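Local coordinates for protein phosphoinositol-specific phospholipase C (Pseudomonas sp., PDB 5FYP) that probably cleaves phosphoinositide lipids at the phosphodiester bond joining diacylglycerol to the inositol phosphate, in a calcium-dependent manner, at residues A[21-26]-A[292-297]; A[64-69]-A[134-139]; A[80-85]-A[95-100]; A[256-261]-A[277-282]. One frame throughout, in Å; residues are numbered along the deposited sequence.

How the contacts relate
Contacts 1 and 4 share one mixed sheet, in which strand 20-25 lies between strands 279-282 and 295-297; their centres are about 10 Å apart, and the backbone of strand 20-25 hydrogen-bonds to that of 279-282. Contacts 2 and 3 lie across the chain's centre from contact 4, with centres about 12 Å apart, and meet where Val68 O probably accepts hydrogen bonds from Asp81 N and Asn82 ND2. Their centres are about 23 to 28 Å from those of contacts 1 and 4. Along the chain contact 1 joins near the two ends and encloses the others: contact 3 falls within contact 2, and contact 4 follows both. The four thus tie together separate parts of a TIM-barrel-like fold that also holds the calcium site.

Contact 1 (A[21-26]-A[292-297]); sequences AQVACH and GYRIRP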
loop_
_atom_site.group_PDB
_atom_site.type_symbol
_atom_site.label_atom_id
_atom_site.label_comp_id
_atom_site.label_asym_id
_atom_site.label_seq_id
_atom_site.Cartn_x
_atom_site.Cartn_y
_atom_site.Cartn_z
ATOM N N ALA A 21 14.316 -0.703 -0.757
ATOM C CA ALA A 21 13.887 0.647 -0.388
ATOM C C ALA A 21 13.361 1.368 -1.628
ATOM O O ALA A 21 13.951 1.289 -2.719
ATOM C CB ALA A 21 15.030 1.433 0.201
ATOM N N GLN A 22 12.304 2.135 -1.425
ATOM C CA GLN A 22 11.650 2.879 -2.482
ATOM C C GLN A 22 11.300 4.281 -2.050
ATOM O O GLN A 22 10.844 4.516 -0.912
ATOM C CB GLN A 22 10.325 2.219 -2.887
ATOM C CG GLN A 22 10.413 0.774 -3.286
ATOM C CD GLN A 22 9.094 0.296 -3.862
ATOM O OE1 GLN A 22 8.454 0.987 -4.687
ATOM N NE2 GLN A 22 8.685 -0.890 -3.471
ATOM N N VAL A 23 11.344 5.189 -3.002
ATOM C CA VAL A 23 10.599 6.450 -2.939
ATOM C C VAL A 23 9.153 6.134 -3.325
ATOM O O VAL A 23 8.897 5.528 -4.371
ATOM C CB VAL A 23 11.178 7.469 -3.932
ATOM C CG1 VAL A 23 10.395 8.763 -3.924
ATOM C CG2 VAL A 23 12.654 7.738 -3.616
ATOM N N ALA A 24 8.232 6.554 -2.470
ATOM C CA ALA A 24 6.796 6.426 -2.697
ATOM C C ALA A 24 6.213 7.819 -2.815
ATOM O O ALA A 24 6.765 8.803 -2.320
ATOM C CB ALA A 24 6.149 5.672 -1.549
ATOM N N CYS A 25 5.045 7.921 -3.449
ATOM C CA CYS A 25 4.351 9.190 -3.440
ATOM C C CYS A 25 3.621 9.388 -2.116
ATOM O O CYS A 25 3.415 8.462 -1.391
ATOM C CB CYS A 25 3.364 9.297 -4.601
ATOM S SG CYS A 25 1.727 8.672 -4.253
ATOM N N HIS A 26 3.204 10.618 -1.857
ATOM C CA HIS A 26 2.272 10.922 -0.796
ATOM C C HIS A 26 1.071 11.636 -1.435
ATOM O O HIS A 26 1.218 12.745 -1.962
ATOM C CB HIS A 26 2.915 11.774 0.288
ATOM C CG HIS A 26 2.071 11.934 1.518
ATOM N ND1 HIS A 26 2.575 12.514 2.647
ATOM C CD2 HIS A 26 0.795 11.589 1.815
ATOM C CE1 HIS A 26 1.634 12.545 3.578
ATOM N NE2 HIS A 26 0.547 12.001 3.096
ATOM N N GLY A 292 21.080 8.374 -8.109
ATOM C CA GLY A 292 20.269 8.358 -9.334
ATOM C C GLY A 292 19.085 7.414 -9.323
ATOM O O GLY A 292 18.345 7.358 -10.310
ATOM N N TYR A 293 18.899 6.699 -8.210
ATOM C CA TYR A 293 17.872 5.684 -8.115
ATOM C C TYR A 293 16.756 6.094 -7.144
ATOM O O TYR A 293 17.002 6.750 -6.128
ATOM C CB TYR A 293 18.457 4.357 -7.665
ATOM C CG TYR A 293 19.480 3.773 -8.614
ATOM C CD1 TYR A 293 19.160 3.510 -9.948
ATOM C CD2 TYR A 293 20.737 3.438 -8.162
ATOM C CE1 TYR A 293 20.101 2.971 -10.831
ATOM C CE2 TYR A 293 21.687 2.879 -9.027
ATOM C CZ TYR A 293 21.326 2.642 -10.345
ATOM O OH TYR A 293 22.277 2.094 -11.200
ATOM N N ARG A 294 15.538 5.657 -7.464
ATOM C CA ARG A 294 14.389 5.751 -6.554
ATOM C C ARG A 294 13.966 4.412 -5.986
ATOM O O ARG A 294 13.084 4.366 -5.132
ATOM C CB ARG A 294 13.202 6.448 -7.200
ATOM C CG ARG A 294 13.517 7.849 -7.682
ATOM C CD ARG A 294 12.255 8.704 -7.846
ATOM N NE ARG A 294 12.520 9.897 -8.643
ATOM C CZ ARG A 294 12.599 9.921 -9.971
ATOM N NH1 ARG A 294 12.312 8.871 -10.697
ATOM N NH2 ARG A 294 12.957 11.054 -10.577
ATOM N N ILE A 295 14.588 3.316 -6.447
ATOM C CA ILE A 295 14.335 1.965 -5.944
ATOM C C ILE A 295 15.686 1.281 -5.876
ATOM O O ILE A 295 16.415 1.232 -6.882
ATOM C CB ILE A 295 13.375 1.147 -6.838
ATOM C CG1 ILE A 295 12.002 1.827 -6.917
ATOM C CG2 ILE A 295 13.287 -0.287 -6.370
ATOM C CD1 ILE A 295 10.964 1.067 -7.674
ATOM N N ARG A 296 16.051 0.765 -4.712
ATOM C CA ARG A 296 17.325 0.065 -4.569
ATOM C C ARG A 296 17.312 -0.806 -3.342
ATOM O O ARG A 296 16.580 -0.545 -2.399
ATOM C CB ARG A 296 18.485 1.033 -4.472
ATOM C CG ARG A 296 18.268 2.181 -3.557
ATOM C CD ARG A 296 19.581 2.839 -3.210
ATOM N NE ARG A 296 20.242 2.079 -2.153
ATOM C CZ ARG A 296 21.297 2.479 -1.464
ATOM N NH1 ARG A 296 21.896 3.657 -1.715
ATOM N NH2 ARG A 296 21.725 1.667 -0.504
ATOM N N PRO A 297 18.159 -1.838 -3.329
ATOM C CA PRO A 297 18.327 -2.584 -2.090
ATOM C C PRO A 297 18.874 -1.695 -0.971
ATOM O O PRO A 297 19.605 -0.741 -1.247
ATOM C CB PRO A 297 19.389 -3.649 -2.466
ATOM C CG PRO A 297 19.370 -3.711 -3.941
ATOM C CD PRO A 297 19.043 -2.337 -4.406
#
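Ala21 N donates to Arg296 O at 2.8 Å, the shortest hydrogen bond between residues 21-26 and 292-297. Arg296 N returns a bond to Ala21 O at 2.9 Å, completing an antiparallel hydrogen-bonded pair. This is the antiparallel edge of an otherwise parallel sheet, consistent with the TIM-barrel fold of this family: strand 295-297, near the C-terminus, is outermost, and its axis makes 160° with that of residues 21-25, near the N-terminus. The next pair, Gln22 with Ile295, is non-hydrogen-bonded, its CA atoms 4.5 Å apart. Beyond it Val23 N makes a nearly straight bond to Arg294 O, 2.9 Å long with 169° at the hydrogen. A CA-H...O contact from Ile295 CA to Ala21 O, 3.3 Å, adds to the pairing.

On one face the side chains of Gln22 and Ile295 lie side by side and point the same way. With Gln22 CG anti to the carbonyl carbon (chi1 -55°), the chain runs along Ile295 until Gln22 OE1 comes 3.9 Å from Ile295 CD1, a van der Waals contact with a methyl; the oxygen's polar partner is Thr46 OG1. The face bearing Ala21 and Arg296 is covered by helix 269-274, Ile273 touching both. Against Val23, Arg294 sets its CB, while its guanidinium leads off to the carbonyl oxygens of Ser43 and Ala286. Val23 slants across that aliphatic root, its CG2 methyl lying 3.8 Å from Arg294 CB.

Contact 2 (A[64-69]-A[134-139]); sequences HHWFVR and KDFDEL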
loop_
_atom_site.group_PDB
_atom_site.type_symbol
_atom_site.label_atom_id
_atom_site.label_comp_id
_atom_site.label_asym_id
_atom_site.label_seq_id
_atom_site.Cartn_x
_atom_site.Cartn_y
_atom_site.Cartn_z
ATOM N N HIS A 64 -20.930 -0.427 -4.216
ATOM C CA HIS A 64 -19.833 -0.983 -5.029
ATOM C C HIS A 64 -18.952 0.093 -5.653
ATOM O O HIS A 64 -18.331 -0.140 -6.653
ATOM C CB HIS A 64 -20.381 -1.925 -6.127
ATOM C CG HIS A 64 -21.475 -2.834 -5.666
ATOM N ND1 HIS A 64 -22.639 -3.019 -6.374
ATOM C CD2 HIS A 64 -21.605 -3.555 -4.535
ATOM C CE1 HIS A 64 -23.413 -3.867 -5.721
ATOM N NE2 HIS A 64 -22.817 -4.198 -4.598
ATOM N N HIS A 65 -18.954 1.271 -5.035
ATOM C CA HIS A 65 -18.317 2.483 -5.546
ATOM C C HIS A 65 -17.732 3.280 -4.417
ATOM O O HIS A 65 -18.323 3.338 -3.357
ATOM C CB HIS A 65 -19.435 3.322 -6.202
ATOM C CG HIS A 65 -19.069 4.742 -6.536
ATOM N ND1 HIS A 65 -19.086 5.800 -5.639
ATOM C CD2 HIS A 65 -18.699 5.270 -7.721
ATOM C CE1 HIS A 65 -18.693 6.903 -6.259
ATOM N NE2 HIS A 65 -18.493 6.609 -7.541
ATOM N N TRP A 66 -16.584 3.905 -4.666
ATOM C CA TRP A 66 -15.996 4.856 -3.719
ATOM C C TRP A 66 -15.460 6.052 -4.506
ATOM O O TRP A 66 -15.102 5.913 -5.672
ATOM C CB TRP A 66 -14.861 4.235 -2.893
ATOM C CG TRP A 66 -15.304 3.170 -1.888
ATOM C CD1 TRP A 66 -15.462 3.373 -0.546
ATOM C CD2 TRP A 66 -15.575 1.775 -2.122
ATOM N NE1 TRP A 66 -15.805 2.201 0.059
ATOM C CE2 TRP A 66 -15.882 1.202 -0.875
ATOM C CE3 TRP A 66 -15.601 0.967 -3.261
ATOM C CZ2 TRP A 66 -16.206 -0.132 -0.744
ATOM C CZ3 TRP A 66 -15.929 -0.374 -3.122
ATOM C CH2 TRP A 66 -16.232 -0.898 -1.884
ATOM N N PHE A 67 -15.377 7.202 -3.827
ATOM C CA PHE A 67 -14.841 8.440 -4.389
ATOM C C PHE A 67 -13.366 8.562 -4.034
ATOM O O PHE A 67 -12.922 8.002 -3.019
ATOM C CB PHE A 67 -15.553 9.640 -3.802
ATOM C CG PHE A 67 -17.010 9.714 -4.108
ATOM C CD1 PHE A 67 -17.945 9.091 -3.275
ATOM C CD2 PHE A 67 -17.486 10.432 -5.196
ATOM C CE1 PHE A 67 -19.303 9.184 -3.534
ATOM C CE2 PHE A 67 -18.837 10.531 -5.469
ATOM C CZ PHE A 67 -19.744 9.924 -4.635
ATOM N N VAL A 68 -12.626 9.361 -4.806
ATOM C CA VAL A 68 -11.229 9.672 -4.491
ATOM C C VAL A 68 -11.080 11.188 -4.428
ATOM O O VAL A 68 -11.293 11.891 -5.420
ATOM C CB VAL A 68 -10.251 9.042 -5.485
ATOM C CG1 VAL A 68 -8.840 9.575 -5.312
ATOM C CG2 VAL A 68 -10.271 7.524 -5.364
ATOM N N ARG A 69 -10.666 11.657 -3.249
ATOM C CA ARG A 69 -10.424 13.077 -2.974
ATOM C C ARG A 69 -9.695 13.185 -1.646
ATOM O O ARG A 69 -9.670 12.212 -0.865
ATOM C CB ARG A 69 -11.723 13.877 -2.901
ATOM C CG ARG A 69 -12.611 13.494 -1.726
ATOM C CD ARG A 69 -13.830 14.398 -1.657
ATOM N NE ARG A 69 -14.686 14.057 -0.511
ATOM C CZ ARG A 69 -15.550 13.060 -0.497
ATOM N NH1 ARG A 69 -15.798 12.353 -1.594
ATOM N NH2 ARG A 69 -16.187 12.752 0.650
ATOM N N LYS A 134 -16.066 -7.262 1.855
ATOM C CA LYS A 134 -16.240 -8.158 0.737
ATOM C C LYS A 134 -16.460 -7.396 -0.592
ATOM O O LYS A 134 -15.886 -7.753 -1.622
ATOM C CB LYS A 134 -17.389 -9.121 0.993
ATOM C CG LYS A 134 -17.675 -10.112 -0.121
ATOM C CD LYS A 134 -18.448 -11.276 0.461
ATOM C CE LYS A 134 -19.031 -12.241 -0.553
ATOM N NZ LYS A 134 -19.849 -11.592 -1.616
ATOM N N ASP A 135 -17.280 -6.339 -0.542
ATOM C CA ASP A 135 -17.511 -5.520 -1.741
ATOM C C ASP A 135 -16.203 -4.874 -2.213
ATOM O O ASP A 135 -15.974 -4.770 -3.412
ATOM C CB ASP A 135 -18.549 -4.451 -1.495
ATOM C CG ASP A 135 -19.924 -5.013 -1.195
ATOM O OD1 ASP A 135 -20.448 -5.760 -2.043
ATOM O OD2 ASP A 135 -20.462 -4.736 -0.099
ATOM N N PHE A 136 -15.386 -4.428 -1.269
ATOM C CA PHE A 136 -14.094 -3.840 -1.606
ATOM C C PHE A 136 -13.174 -4.856 -2.278
ATOM O O PHE A 136 -12.592 -4.554 -3.325
ATOM C CB PHE A 136 -13.515 -3.248 -0.333
ATOM C CG PHE A 136 -12.276 -2.448 -0.528
ATOM C CD1 PHE A 136 -12.337 -1.209 -1.146
ATOM C CD2 PHE A 136 -11.055 -2.909 -0.052
ATOM C CE1 PHE A 136 -11.227 -0.416 -1.286
ATOM C CE2 PHE A 136 -9.916 -2.110 -0.177
ATOM C CZ PHE A 136 -10.031 -0.879 -0.828
ATOM N N ASP A 137 -13.076 -6.053 -1.697
ATOM C CA ASP A 137 -12.291 -7.119 -2.318
ATOM C C ASP A 137 -12.823 -7.435 -3.711
ATOM O O ASP A 137 -12.026 -7.676 -4.626
ATOM C CB ASP A 137 -12.274 -8.380 -1.477
ATOM C CG ASP A 137 -11.213 -8.376 -0.385
ATOM O OD1 ASP A 137 -10.487 -7.361 -0.241
ATOM O OD2 ASP A 137 -11.059 -9.423 0.256
ATOM N N GLU A 138 -14.139 -7.459 -3.864
ATOM C CA GLU A 138 -14.694 -7.802 -5.161
ATOM C C GLU A 138 -14.335 -6.744 -6.214
ATOM O O GLU A 138 -14.038 -7.084 -7.346
ATOM C CB GLU A 138 -16.204 -8.056 -5.052
ATOM C CG GLU A 138 -16.496 -9.391 -4.378
ATOM C CD GLU A 138 -17.945 -9.718 -4.131
ATOM O OE1 GLU A 138 -18.800 -8.855 -4.286
ATOM O OE2 GLU A 138 -18.196 -10.862 -3.732
ATOM N N LEU A 139 -14.358 -5.467 -5.825
ATOM C CA LEU A 139 -13.955 -4.395 -6.735
ATOM C C LEU A 139 -12.492 -4.567 -7.153
ATOM O O LEU A 139 -12.189 -4.533 -8.338
ATOM C CB LEU A 139 -14.142 -3.018 -6.090
ATOM C CG LEU A 139 -13.486 -1.853 -6.828
ATOM C CD1 LEU A 139 -14.067 -1.711 -8.221
ATOM C CD2 LEU A 139 -13.644 -0.552 -6.067
HETATM O O HOH W 1 -23.556 -5.930 -2.584
#
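The indole of Trp66 takes the edge of the Phe136 ring against one face, a T-shaped pair with centroids 5.4 Å apart and planes at 81°. Phe136 CD1 sits over the rim of the six-membered ring, placed there because Phe136 CG is anti to its backbone N (chi1 -172°). The indole's own edge points into the helix backbone: Trp66 CH2 is 3.6 Å from Phe136 CA, with the carbonyl carbon of Asp135 near the ring plane. Leu139 CD2 approaches obliquely and lies 3.7 Å from Trp66 CZ3.

Nearer the surface, the His64 ring turns its CD2 edge to Asp135, 3.5 Å from OD1, the ring and carboxylate planes being 53° apart. A water links the pair, lying 2.8 Å from His64 NE2 and donating to Asp135 OD1 at 3.2 Å. The other carboxylate oxygen, Asp135 OD2, is hydrogen-bonded to Thr132 OG1.

The contact packs the loop leading into strand 67-68, the edge strand beside 46-52, against helix 133-144. Leu94, at the start of helix 94-107, touches both Trp66 and Phe136, so the indole sits where that helix meets 133-144.

Contact 3 (A[80-85]-A[95-100]); sequences NDNNCT and EACLND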
loop_
_atom_site.group_PDB
_atom_site.type_symbol
_atom_site.label_atom_id
_atom_site.label_comp_id
_atom_site.label_asym_id
_atom_site.label_seq_id
_atom_site.Cartn_x
_atom_site.Cartn_y
_atom_site.Cartn_z
ATOM N N ASN A 80 -15.340 13.581 -6.489
ATOM C CA ASN A 80 -14.023 13.187 -6.938
ATOM C C ASN A 80 -13.222 14.428 -7.206
ATOM O O ASN A 80 -13.670 15.345 -7.893
ATOM C CB ASN A 80 -14.099 12.335 -8.183
ATOM C CG ASN A 80 -14.823 11.042 -7.930
ATOM O OD1 ASN A 80 -14.478 10.293 -6.984
ATOM N ND2 ASN A 80 -15.815 10.723 -8.779
ATOM N N ASP A 81 -12.025 14.478 -6.646
ATOM C CA ASP A 81 -11.098 15.598 -6.845
ATOM C C ASP A 81 -9.712 14.991 -6.956
ATOM O O ASP A 81 -9.069 14.700 -5.939
ATOM C CB ASP A 81 -11.224 16.592 -5.715
ATOM C CG ASP A 81 -10.382 17.819 -5.904
ATOM O OD1 ASP A 81 -9.553 17.858 -6.822
ATOM O OD2 ASP A 81 -10.563 18.751 -5.093
ATOM N N ASN A 82 -9.322 14.656 -8.182
ATOM C CA ASN A 82 -8.119 13.874 -8.399
ATOM C C ASN A 82 -7.705 13.971 -9.860
ATOM O O ASN A 82 -8.426 14.528 -10.684
ATOM C CB ASN A 82 -8.337 12.405 -7.965
ATOM C CG ASN A 82 -9.355 11.700 -8.826
ATOM O OD1 ASN A 82 -9.165 11.541 -10.034
ATOM N ND2 ASN A 82 -10.467 11.292 -8.221
ATOM N N ASN A 83 -6.551 13.382 -10.145
ATOM C CA ASN A 83 -5.912 13.419 -11.470
ATOM C C ASN A 83 -6.059 12.110 -12.244
ATOM O O ASN A 83 -5.327 11.882 -13.203
ATOM C CB ASN A 83 -4.449 13.818 -11.311
ATOM C CG ASN A 83 -3.701 12.872 -10.416
ATOM O OD1 ASN A 83 -4.150 11.753 -10.185
ATOM N ND2 ASN A 83 -2.533 13.287 -9.966
ATOM N N CYS A 84 -6.998 11.258 -11.848
ATOM C CA CYS A 84 -7.285 10.023 -12.589
ATOM C C CYS A 84 -8.125 10.292 -13.831
ATOM O O CYS A 84 -8.808 11.302 -13.934
ATOM C CB CYS A 84 -7.996 9.033 -11.691
ATOM S SG CYS A 84 -7.117 8.746 -10.131
ATOM N N THR A 85 -8.092 9.358 -14.774
ATOM C CA THR A 85 -8.939 9.441 -15.987
ATOM C C THR A 85 -10.461 9.297 -15.729
ATOM O O THR A 85 -10.889 8.888 -14.668
ATOM C CB THR A 85 -8.557 8.356 -16.983
ATOM O OG1 THR A 85 -8.898 7.106 -16.427
ATOM C CG2 THR A 85 -7.065 8.362 -17.276
ATOM N N GLU A 95 -12.643 3.266 -8.778
ATOM C CA GLU A 95 -12.486 2.264 -9.842
ATOM C C GLU A 95 -11.707 2.823 -11.021
ATOM O O GLU A 95 -10.851 2.149 -11.605
ATOM C CB GLU A 95 -13.855 1.728 -10.277
ATOM C CG GLU A 95 -13.775 0.713 -11.394
ATOM C CD GLU A 95 -15.071 -0.035 -11.632
ATOM O OE1 GLU A 95 -16.006 0.052 -10.824
ATOM O OE2 GLU A 95 -15.146 -0.768 -12.631
ATOM N N ALA A 96 -11.998 4.070 -11.382
ATOM C CA ALA A 96 -11.276 4.697 -12.499
ATOM C C ALA A 96 -9.768 4.828 -12.203
ATOM O O ALA A 96 -8.907 4.549 -13.049
ATOM C CB ALA A 96 -11.850 6.051 -12.802
ATOM N N CYS A 97 -9.455 5.263 -10.992
ATOM C CA CYS A 97 -8.064 5.383 -10.570
ATOM C C CYS A 97 -7.349 4.028 -10.595
ATOM O O CYS A 97 -6.212 3.915 -11.053
ATOM C CB CYS A 97 -7.939 6.012 -9.188
ATOM S SG CYS A 97 -8.506 7.725 -9.057
ATOM N N LEU A 98 -8.027 3.013 -10.082
ATOM C CA LEU A 98 -7.466 1.671 -10.115
ATOM C C LEU A 98 -7.236 1.198 -11.561
ATOM O O LEU A 98 -6.208 0.583 -11.867
ATOM C CB LEU A 98 -8.358 0.692 -9.363
ATOM C CG LEU A 98 -8.546 0.967 -7.875
ATOM C CD1 LEU A 98 -9.459 -0.091 -7.284
ATOM C CD2 LEU A 98 -7.242 1.004 -7.113
ATOM N N ASN A 99 -8.182 1.487 -12.445
ATOM C CA ASN A 99 -8.014 1.135 -13.854
ATOM C C ASN A 99 -6.861 1.846 -14.536
ATOM O O ASN A 99 -6.204 1.253 -15.398
ATOM C CB ASN A 99 -9.304 1.350 -14.620
ATOM C CG ASN A 99 -10.170 0.110 -14.604
ATOM O OD1 ASN A 99 -9.697 -1.001 -14.894
ATOM N ND2 ASN A 99 -11.429 0.286 -14.318
ATOM N N ASP A 100 -6.555 3.068 -14.096
ATOM C CA ASP A 100 -5.365 3.738 -14.639
ATOM C C ASP A 100 -4.104 2.913 -14.321
ATOM O O ASP A 100 -3.219 2.753 -15.161
ATOM C CB ASP A 100 -5.206 5.132 -14.046
ATOM C CG ASP A 100 -6.132 6.149 -14.672
ATOM O OD1 ASP A 100 -6.721 5.868 -15.729
ATOM O OD2 ASP A 100 -6.241 7.228 -14.066
HETATM O O HOH W 2 -9.818 4.969 -15.698
#
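A disulfide between Cys84 and Cys97 staples the loop that follows strand 67-68 to helix 94-107. The sulfurs, Cys84 SG and Cys97 SG, are 2.0 Å apart, with a C-S-S-C torsion of 102°. Just before Cys84 the loop makes an Asx turn, in which Asn82 OD1 accepts from Cys84 N at 2.8 Å. Asn82 ND2 in turn bonds to the carbonyl oxygens of Val68 and Asn92, which fixes how the amide is turned.

Three residues on from Cys97, nearly one helical turn, the carboxylate of Asp100 holds Thr85 through both oxygens. Thr85 N gives a straight bond (168°) to the syn lone pair of Asp100 OD2, 2.9 Å long. Thr85 OG1 donates to Asp100 OD1 at 2.6 Å, meeting it on the syn side but 19° out of the carboxylate plane. An alanine in place of Asp100 would probably leave Thr85 N and the Thr85 hydroxyl without their carboxylate acceptors, so that the chain is freer to move just before the unmodelled residues 86-90. Thr85 O also rests 3.5 Å from Ala96 CB.

Cys97 packs on Val68 of strand 67-68 and Leu49 of strand 46-52, and Cys84 on Phe37 of a loop. Helix 94-107 turns Leu98 toward helix 133-144, where it touches Val143 and Phe144, and so lies between that helix and the loop 80-85.

Contact 4 (A[256-261]-A[277-282]); sequences SHIGRV and INLSAY
Asn278 CG stands beside its own backbone N (chi1 -68°), which brings the amide across to the other strand: Gly259 N donates a hydrogen bond to Asn278 OD1 at 3.2 Å, in the plane of the side-chain amide and on a lone pair, with 162° at the hydrogen. Arg260 has CG anti to the backbone N (chi1 -178°) and stays extended to NE, running across Leu279 until one guanidinium face covers the methyl of Ala281, whose CB is 3.4 Å from Arg260 NH2. These groups belong to a parallel strand pair of a beta-alpha-beta unit: strand 258-262 leads through helix 269-274 into strand 279-282. Leu279 N bonds to Gly259 O, Val261 N to Leu279 O and Ala281 N to Val261 O, each at 2.9 Å.

Replaced by an alanine, Asn278 would probably leave Gly259 N without its acceptor and the carbonyl oxygens of Asn18 and Ile20 without the donor they share, ND2. Apolar pairs add to each face. Ile258 CG2 meets Leu279 CD1 at 3.8 Å, while the side chains of Val261 and Ile277 cross at about a right angle, Val261 CG2 lying 3.7 Å from Ile277 CD1. Arg260 NH2 forms a salt bridge with OE1 of Glu48, a residue that also binds the calcium ion.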
loop_
_atom_site.group_PDB
_atom_site.type_symbol
_atom_site.label_atom_id
_atom_site.label_comp_id
_atom_site.label_asym_id
_atom_site.label_seq_id
_atom_site.Cartn_x
_atom_site.Cartn_y
_atom_site.Cartn_z
ATOM N N SER A 256 10.521 -8.465 8.762
ATOM C CA SER A 256 10.140 -8.644 7.340
ATOM C C SER A 256 8.722 -8.164 7.086
ATOM O O SER A 256 7.988 -8.738 6.283
ATOM C CB SER A 256 10.354 -10.057 6.845
ATOM O OG SER A 256 11.744 -10.352 6.947
ATOM N N HIS A 257 8.340 -7.064 7.770
ATOM C CA HIS A 257 7.112 -6.351 7.403
ATOM C C HIS A 257 7.484 -5.146 6.554
ATOM O O HIS A 257 8.477 -4.481 6.815
ATOM C CB HIS A 257 6.382 -5.824 8.644
ATOM C CG HIS A 257 5.858 -6.882 9.572
ATOM N ND1 HIS A 257 5.062 -6.536 10.627
ATOM C CD2 HIS A 257 6.013 -8.211 9.646
ATOM C CE1 HIS A 257 4.753 -7.617 11.319
ATOM N NE2 HIS A 257 5.333 -8.646 10.759
ATOM N N ILE A 258 6.655 -4.806 5.565
ATOM C CA ILE A 258 6.943 -3.648 4.719
ATOM C C ILE A 258 6.546 -2.385 5.454
ATOM O O ILE A 258 5.341 -2.131 5.703
ATOM C CB ILE A 258 6.248 -3.735 3.362
ATOM C CG1 ILE A 258 6.535 -5.054 2.658
ATOM C CG2 ILE A 258 6.625 -2.549 2.493
ATOM C CD1 ILE A 258 7.993 -5.370 2.449
ATOM N N GLY A 259 7.539 -1.569 5.809
ATOM C CA GLY A 259 7.310 -0.313 6.528
ATOM C C GLY A 259 7.185 0.852 5.600
ATOM O O GLY A 259 8.004 1.008 4.690
ATOM N N ARG A 260 6.199 1.703 5.875
ATOM C CA ARG A 260 6.013 2.968 5.151
ATOM C C ARG A 260 6.075 4.104 6.156
ATOM O O ARG A 260 5.465 4.027 7.227
ATOM C CB ARG A 260 4.687 2.995 4.419
ATOM C CG ARG A 260 4.449 4.266 3.616
ATOM C CD ARG A 260 3.353 4.058 2.570
ATOM N NE ARG A 260 3.021 5.242 1.780
ATOM C CZ ARG A 260 2.243 6.201 2.203
ATOM N NH1 ARG A 260 1.782 6.199 3.448
ATOM N NH2 ARG A 260 1.952 7.204 1.372
ATOM N N VAL A 261 6.827 5.150 5.791
ATOM C CA VAL A 261 6.926 6.372 6.601
ATOM C C VAL A 261 6.447 7.550 5.783
ATOM O O VAL A 261 6.970 7.792 4.677
ATOM C CB VAL A 261 8.346 6.633 7.106
ATOM C CG1 VAL A 261 8.451 7.998 7.773
ATOM C CG2 VAL A 261 8.753 5.532 8.066
ATOM N N ILE A 277 13.714 1.975 6.024
ATOM C CA ILE A 277 12.336 2.241 5.619
ATOM C C ILE A 277 12.128 1.690 4.212
ATOM O O ILE A 277 12.797 2.117 3.262
ATOM C CB ILE A 277 12.035 3.733 5.667
ATOM C CG1 ILE A 277 12.166 4.252 7.118
ATOM C CG2 ILE A 277 10.685 4.023 5.062
ATOM C CD1 ILE A 277 12.374 5.752 7.228
ATOM N N ASN A 278 11.159 0.797 4.046
ATOM C CA ASN A 278 10.872 0.293 2.694
ATOM C C ASN A 278 10.239 1.320 1.781
ATOM O O ASN A 278 10.628 1.401 0.609
ATOM C CB ASN A 278 9.957 -0.921 2.728
ATOM C CG ASN A 278 10.604 -2.147 3.325
ATOM O OD1 ASN A 278 10.281 -2.557 4.451
ATOM N ND2 ASN A 278 11.483 -2.781 2.567
ATOM N N LEU A 279 9.235 2.029 2.282
ATOM C CA LEU A 279 8.465 2.955 1.446
ATOM C C LEU A 279 8.502 4.336 2.094
ATOM O O LEU A 279 7.888 4.542 3.147
ATOM C CB LEU A 279 7.019 2.461 1.297
ATOM C CG LEU A 279 6.825 1.033 0.838
ATOM C CD1 LEU A 279 5.348 0.650 0.864
ATOM C CD2 LEU A 279 7.427 0.717 -0.529
ATOM N N SER A 280 9.236 5.262 1.490
ATOM C CA SER A 280 9.358 6.612 2.009
ATOM C C SER A 280 8.476 7.524 1.190
ATOM O O SER A 280 8.751 7.756 0.007
ATOM C CB SER A 280 10.805 7.106 1.908
ATOM O OG SER A 280 11.641 6.403 2.799
ATOM N N ALA A 281 7.388 8.015 1.804
ATOM C CA ALA A 281 6.384 8.773 1.062
ATOM C C ALA A 281 6.745 10.243 0.990
ATOM O O ALA A 281 6.940 10.878 2.024
ATOM C CB ALA A 281 5.042 8.599 1.717
ATOM N N TYR A 282 6.785 10.771 -0.228
ATOM C CA TYR A 282 7.093 12.174 -0.486
ATOM C C TYR A 282 6.034 12.815 -1.361
ATOM O O TYR A 282 5.648 12.262 -2.394
ATOM C CB TYR A 282 8.406 12.321 -1.228
ATOM C CG TYR A 282 9.622 11.926 -0.462
ATOM C CD1 TYR A 282 10.099 10.626 -0.514
ATOM C CD2 TYR A 282 10.363 12.858 0.269
ATOM C CE1 TYR A 282 11.249 10.257 0.151
ATOM C CE2 TYR A 282 11.525 12.496 0.941
ATOM C CZ TYR A 282 11.949 11.199 0.876
ATOM O OH TYR A 282 13.105 10.823 1.489
HETATM O O HOH W 3 10.994 -5.017 5.705
HETATM O O HOH W 4 8.099 10.511 4.542
#